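Local coordinates for protein superoxide dismutase (Clostridium difficile, PDB 3TJT) that probably converts superoxide radicals to hydrogen peroxide and oxygen at an iron(III) centre, as a member of the iron/manganese superoxide dismutase family, at residues A[47-50]-A[51-54]. Residues are numbered along the deposited sequence; the frame is centred on the assembly and turned at random.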
ATOM      1  N   GLU A  47      -8.760   5.997 -24.493  1.00 23.79           N
ATOM      2  CA  GLU A  47      -8.665   5.931 -25.947  1.00 25.49           C
ATOM      3  C   GLU A  47      -9.963   5.402 -26.554  1.00 27.99           C
ATOM      4  O   GLU A  47     -10.356   5.796 -27.647  1.00 29.18           O
ATOM      5  CB  GLU A  47      -7.478   5.064 -26.379  1.00 26.51           C
ATOM      6  CG  GLU A  47      -6.130   5.700 -26.080  1.00 28.55           C
ATOM      7  CD  GLU A  47      -4.957   4.784 -26.400  1.00 38.28           C
ATOM      8  OE1 GLU A  47      -5.158   3.763 -27.095  1.00 40.36           O
ATOM      9  OE2 GLU A  47      -3.833   5.089 -25.950  1.00 38.13           O
ATOM     10  N   LYS A  48     -10.626   4.522 -25.817  1.00 25.68           N
ATOM     11  CA  LYS A  48     -11.880   3.903 -26.244  1.00 30.87           C
ATOM     12  C   LYS A  48     -13.052   4.885 -26.179  1.00 29.33           C
ATOM     13  O   LYS A  48     -14.058   4.724 -26.879  1.00 28.42           O
ATOM     14  CB  LYS A  48     -12.163   2.703 -25.339  1.00 29.89           C
ATOM     15  CG  LYS A  48     -13.417   1.921 -25.677  1.00 34.27           C
ATOM     16  CD  LYS A  48     -13.552   0.712 -24.765  1.00 34.02           C
ATOM     17  CE  LYS A  48     -14.765  -0.118 -25.136  1.00 35.48           C
ATOM     18  NZ  LYS A  48     -14.859  -1.332 -24.289  1.00 35.13           N
ATOM     19  N   TYR A  49     -12.917   5.899 -25.329  1.00 25.39           N
ATOM     20  CA  TYR A  49     -13.975   6.888 -25.117  1.00 26.71           C
ATOM     21  C   TYR A  49     -13.387   8.295 -25.145  1.00 24.45           C
ATOM     22  O   TYR A  49     -13.338   8.973 -24.114  1.00 24.71           O
ATOM     23  CB  TYR A  49     -14.630   6.672 -23.752  1.00 23.90           C
ATOM     24  CG  TYR A  49     -15.258   5.313 -23.507  1.00 24.37           C
ATOM     25  CD1 TYR A  49     -16.484   4.977 -24.075  1.00 27.53           C
ATOM     26  CD2 TYR A  49     -14.653   4.385 -22.663  1.00 24.08           C
ATOM     27  CE1 TYR A  49     -17.074   3.748 -23.829  1.00 24.75           C
ATOM     28  CE2 TYR A  49     -15.240   3.149 -22.412  1.00 25.80           C
ATOM     29  CZ  TYR A  49     -16.450   2.841 -23.002  1.00 27.15           C
ATOM     30  OH  TYR A  49     -17.044   1.623 -22.760  1.00 27.13           O
ATOM     31  N   PRO A  50     -12.927   8.742 -26.320  1.00 25.38           N
ATOM     32  CA  PRO A  50     -12.128   9.973 -26.381  1.00 26.50           C
ATOM     33  C   PRO A  50     -12.862  11.229 -25.915  1.00 24.50           C
ATOM     34  O   PRO A  50     -12.204  12.217 -25.591  1.00 24.28           O
ATOM     35  CB  PRO A  50     -11.746  10.086 -27.865  1.00 28.27           C
ATOM     36  CG  PRO A  50     -12.689   9.163 -28.587  1.00 31.24           C
ATOM     37  CD  PRO A  50     -13.008   8.064 -27.624  1.00 28.07           C
ATOM     38  N   GLU A  51     -14.192  11.214 -25.870  1.00 24.50           N
ATOM     39  CA  GLU A  51     -14.895  12.384 -25.348  1.00 25.77           C
ATOM     40  C   GLU A  51     -14.544  12.636 -23.878  1.00 23.13           C
ATOM     41  O   GLU A  51     -14.676  13.753 -23.386  1.00 23.28           O
ATOM     42  CB  GLU A  51     -16.409  12.261 -25.524  1.00 26.30           C
ATOM     43  CG  GLU A  51     -17.046  11.147 -24.722  1.00 25.18           C
ATOM     44  CD  GLU A  51     -18.434  10.801 -25.246  1.00 31.54           C
ATOM     45  OE1 GLU A  51     -19.385  11.565 -24.963  1.00 29.41           O
ATOM     46  OE2 GLU A  51     -18.568   9.782 -25.957  1.00 28.85           O
ATOM     47  N   LEU A  52     -14.099  11.601 -23.176  1.00 22.09           N
ATOM     48  CA  LEU A  52     -13.763  11.755 -21.761  1.00 20.95           C
ATOM     49  C   LEU A  52     -12.489  12.572 -21.538  1.00 21.32           C
ATOM     50  O   LEU A  52     -12.228  13.036 -20.424  1.00 21.20           O
ATOM     51  CB  LEU A  52     -13.668  10.389 -21.070  1.00 18.91           C
ATOM     52  CG  LEU A  52     -14.994   9.625 -20.983  1.00 20.82           C
ATOM     53  CD1 LEU A  52     -14.759   8.257 -20.348  1.00 18.26           C
ATOM     54  CD2 LEU A  52     -16.046  10.422 -20.180  1.00 19.16           C
ATOM     55  N   TYR A  53     -11.699  12.763 -22.590  1.00 21.94           N
ATOM     56  CA  TYR A  53     -10.526  13.631 -22.479  1.00 21.69           C
ATOM     57  C   TYR A  53     -10.966  15.068 -22.231  1.00 23.71           C
ATOM     58  O   TYR A  53     -10.174  15.897 -21.790  1.00 24.49           O
ATOM     59  CB  TYR A  53      -9.647  13.580 -23.732  1.00 23.47           C
ATOM     60  CG  TYR A  53      -8.894  12.284 -23.950  1.00 24.95           C
ATOM     61  CD1 TYR A  53      -7.990  11.802 -23.005  1.00 24.21           C
ATOM     62  CD2 TYR A  53      -9.073  11.550 -25.119  1.00 25.39           C
ATOM     63  CE1 TYR A  53      -7.302  10.620 -23.220  1.00 23.22           C
ATOM     64  CE2 TYR A  53      -8.390  10.373 -25.342  1.00 27.98           C
ATOM     65  CZ  TYR A  53      -7.508   9.907 -24.393  1.00 26.08           C
ATOM     66  OH  TYR A  53      -6.831   8.725 -24.632  1.00 24.30           O
ATOM     67  N   ASN A  54     -12.232  15.364 -22.516  1.00 23.87           N
ATOM     68  CA  ASN A  54     -12.758  16.702 -22.272  1.00 23.96           C
ATOM     69  C   ASN A  54     -13.345  16.895 -20.874  1.00 25.56           C
ATOM     70  O   ASN A  54     -13.721  18.006 -20.503  1.00 26.17           O
ATOM     71  CB  ASN A  54     -13.762  17.095 -23.356  1.00 28.20           C
ATOM     72  CG  ASN A  54     -13.107  17.260 -24.717  1.00 33.37           C
ATOM     73  OD1 ASN A  54     -11.963  17.707 -24.816  1.00 35.33           O
ATOM     74  ND2 ASN A  54     -13.826  16.900 -25.771  1.00 34.38           N
TER
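Glu47 meets Tyr53 at the hydroxyl end of the ring. Glu47 CG lies 3.4 Å from Tyr53 OH; the Glu47 carboxylate runs on beyond and does not touch the ring. The first torsion of Glu47 sets CG beside the backbone N (chi1 -70°), and that N also comes close to the hydroxyl. The angle is too poor for a hydrogen bond between them. The hydroxyl is instead hydrogen-bonded to the backbone O of Asn43, in helix 24-46. This pins the far end of the ring to the last part of that helix.

Tyr49 offers its carbonyl and its CB to Leu52. Leu52 N donates to Tyr49 O at 2.9 Å, with a nearly straight N-H...O angle of 163°. Beside this bond, Leu52 CD1 packs on Tyr49 CB at 3.8 Å. The tyrosine ring leads away from the turn, and Lys48 CG lies over one of its faces, near the rim. Its hydroxyl bonds to Asp70, which also forms a salt bridge with Lys48.

Pro50 begins the 3-10 turn. Pro50 O accepts from Tyr53 N at 3.1 Å, from well above the carbonyl plane. Pro50 O also sits 3.2 Å from Tyr53 CD2. Tyr53 CD2 lies 3.7 Å from Pro50 CA and 4.1 Å from Pro50 CB, so the ring comes in by its CD2 side, nearer to the proline's O and CA than to its CB. Asn54 N to Glu51 O then adds a further i to i+3 bond, the spacing characteristic of a 3-10 helix.

The turn belongs to the connection between helices 24-46 and 57-62 in the alpha-hairpin domain, away from the metal site. Leu52 and Tyr53 are buried and both rest on Leu46 of helix 24-46. Leu52 and Tyr49 also touch Ile71, in the loop just before helix 72-90.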